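Local coordinates for protein alpha-L-rhamnosidase (Streptomyces avermitilis, PDB 3W5M) that hydrolyses terminal non-reducing alpha-L-rhamnose residues from citrus flavonoids such as naringin and rutin and from the arabinogalactan-protein gum arabic, at residues A[991-996]-A[1009-1014]. Residues are numbered along the deposited sequence; the frame is centred on the assembly and turned at random.
Sequences EVWIPA and FVRAED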
# COMPACT_ATOMS: atom_id res chain seq x y z
N GLU A 991 11.37 32.62 9.81
CA GLU A 991 11.85 33.04 11.11
C GLU A 991 13.05 32.17 11.44
O GLU A 991 12.94 30.96 11.50
CB GLU A 991 10.76 32.85 12.13
CG GLU A 991 11.16 33.22 13.54
CD GLU A 991 10.05 32.89 14.52
OE1 GLU A 991 9.95 31.70 14.91
OE2 GLU A 991 9.29 33.81 14.87
N VAL A 992 14.21 32.80 11.63
CA VAL A 992 15.46 32.08 11.79
C VAL A 992 15.95 32.27 13.22
O VAL A 992 15.93 33.39 13.74
CB VAL A 992 16.50 32.57 10.78
CG1 VAL A 992 17.81 31.79 10.90
CG2 VAL A 992 15.96 32.44 9.36
N TRP A 993 16.34 31.16 13.86
CA TRP A 993 16.88 31.17 15.22
C TRP A 993 18.33 30.73 15.17
O TRP A 993 18.61 29.61 14.71
CB TRP A 993 16.12 30.21 16.10
CG TRP A 993 14.69 30.50 16.23
CD1 TRP A 993 13.76 30.54 15.23
CD2 TRP A 993 13.99 30.77 17.45
NE1 TRP A 993 12.51 30.82 15.75
CE2 TRP A 993 12.62 30.97 17.11
CE3 TRP A 993 14.37 30.86 18.80
CZ2 TRP A 993 11.64 31.26 18.07
CZ3 TRP A 993 13.40 31.16 19.75
CH2 TRP A 993 12.05 31.35 19.38
N ILE A 994 19.24 31.58 15.62
CA ILE A 994 20.67 31.27 15.59
C ILE A 994 21.21 31.24 17.01
O ILE A 994 21.29 32.30 17.63
CB ILE A 994 21.47 32.32 14.79
CG1 ILE A 994 20.81 32.61 13.44
CG2 ILE A 994 22.92 31.88 14.62
CD1 ILE A 994 21.03 31.52 12.41
N PRO A 995 21.58 30.04 17.53
CA PRO A 995 22.17 29.99 18.88
C PRO A 995 23.39 30.90 18.98
O PRO A 995 24.28 30.87 18.10
CB PRO A 995 22.56 28.50 19.05
CG PRO A 995 22.41 27.87 17.70
CD PRO A 995 21.39 28.69 16.97
N ALA A 996 23.40 31.73 20.02
CA ALA A 996 24.48 32.69 20.22
C ALA A 996 24.69 33.01 21.69
O ALA A 996 23.72 33.32 22.40
CB ALA A 996 24.21 33.97 19.44
N PHE A 1009 17.06 41.50 12.89
CA PHE A 1009 17.04 41.04 14.27
C PHE A 1009 15.73 41.53 14.87
O PHE A 1009 15.41 42.71 14.75
CB PHE A 1009 18.23 41.63 15.03
CG PHE A 1009 18.32 41.21 16.48
CD1 PHE A 1009 17.59 41.88 17.47
CD2 PHE A 1009 19.13 40.14 16.86
CE1 PHE A 1009 17.67 41.49 18.81
CE2 PHE A 1009 19.21 39.75 18.19
CZ PHE A 1009 18.49 40.42 19.17
N VAL A 1010 14.96 40.64 15.48
CA VAL A 1010 13.78 41.05 16.26
C VAL A 1010 13.93 40.85 17.77
O VAL A 1010 13.46 41.68 18.56
CB VAL A 1010 12.44 40.46 15.73
CG1 VAL A 1010 12.21 40.85 14.27
CG2 VAL A 1010 12.37 38.96 15.91
N ARG A 1011 14.58 39.76 18.19
CA ARG A 1011 14.70 39.46 19.63
C ARG A 1011 15.72 38.38 19.98
O ARG A 1011 16.14 37.59 19.12
CB ARG A 1011 13.33 39.11 20.25
CG ARG A 1011 12.76 37.78 19.82
CD ARG A 1011 11.29 37.66 20.16
NE ARG A 1011 10.78 36.32 19.84
CZ ARG A 1011 10.24 35.97 18.68
NH1 ARG A 1011 10.12 36.85 17.70
NH2 ARG A 1011 9.81 34.73 18.49
N ALA A 1012 16.12 38.38 21.25
CA ALA A 1012 16.83 37.25 21.85
C ALA A 1012 15.82 36.38 22.62
O ALA A 1012 14.94 36.89 23.32
CB ALA A 1012 17.94 37.73 22.76
N GLU A 1013 15.94 35.07 22.45
CA GLU A 1013 15.13 34.09 23.17
C GLU A 1013 15.90 32.76 23.21
O GLU A 1013 16.64 32.43 22.27
CB GLU A 1013 13.75 33.92 22.51
CG GLU A 1013 12.69 33.31 23.43
CD GLU A 1013 11.34 33.10 22.76
OE1 GLU A 1013 10.98 33.84 21.81
OE2 GLU A 1013 10.61 32.19 23.21
N ASP A 1014 15.72 32.03 24.32
CA ASP A 1014 16.34 30.71 24.56
C ASP A 1014 17.75 30.55 23.97
O ASP A 1014 18.05 29.52 23.35
CB ASP A 1014 15.43 29.57 24.06
CG ASP A 1014 13.96 29.75 24.43
OD1 ASP A 1014 13.65 30.49 25.39
OD2 ASP A 1014 13.11 29.15 23.74
O HOH W 1 8.22 33.16 17.28
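Strands 991-995 and 1009-1013, which run broadly parallel at 43° and come no nearer than 8.8 Å between axes, meet across the intervening strand 1016-1021 of one sheet in the C-terminal beta-sandwich, so that long side chains must bridge the gap. The pair illustrates how next-nearest strands are joined on a sheet's outer face: Val-992 and Ile-994 turn inward onto strands 977-984 and 1024-1030, while Glu-991 and Trp-993 reach across Val-1018 and Cys-1016 toward the edge strand. Trp-993 supplies the apolar part. With CG beside its own backbone N (chi1 -60°), the six-membered ring extends to Glu-1013, where CZ3 lies 3.9 Å from the CB of Glu-1013 and CH2 3.6 Å from its OE1; Arg-946 adds a cation-pi contact and also forms a salt bridge with the OD2 of Asp-1014. The rotation of the indole is fixed by its NE1, which donates to OE1 of Glu-991 at 2.8 Å, nearly in the ring plane but from above the carboxylate plane. An alanine in place of Trp-993 is likely to leave OE1 of Glu-991 without its N-H donor and open a gap over Glu-1013. The charged part is a Glu-991, Arg-1011, Glu-1013 network. Arg-1011, next to Val-1010 in a classic beta bulge opposite Val-1018, extends its chain from CG to NE away from its own strand, bringing the guanidinium toward Glu-991 and Trp-993, almost perpendicular to the indole. Its NE meets OE1 of Glu-1013 at 3.2 Å in an almost straight salt-bridging hydrogen bond, which holds that carboxylate oxygen beside the tryptophan. Toward Glu-991 the salt bridge is long, and a water closes it, donating to OE2 of Glu-991 at 2.7 Å and weakly accepting from NH2 of Arg-1011 in the guanidinium plane.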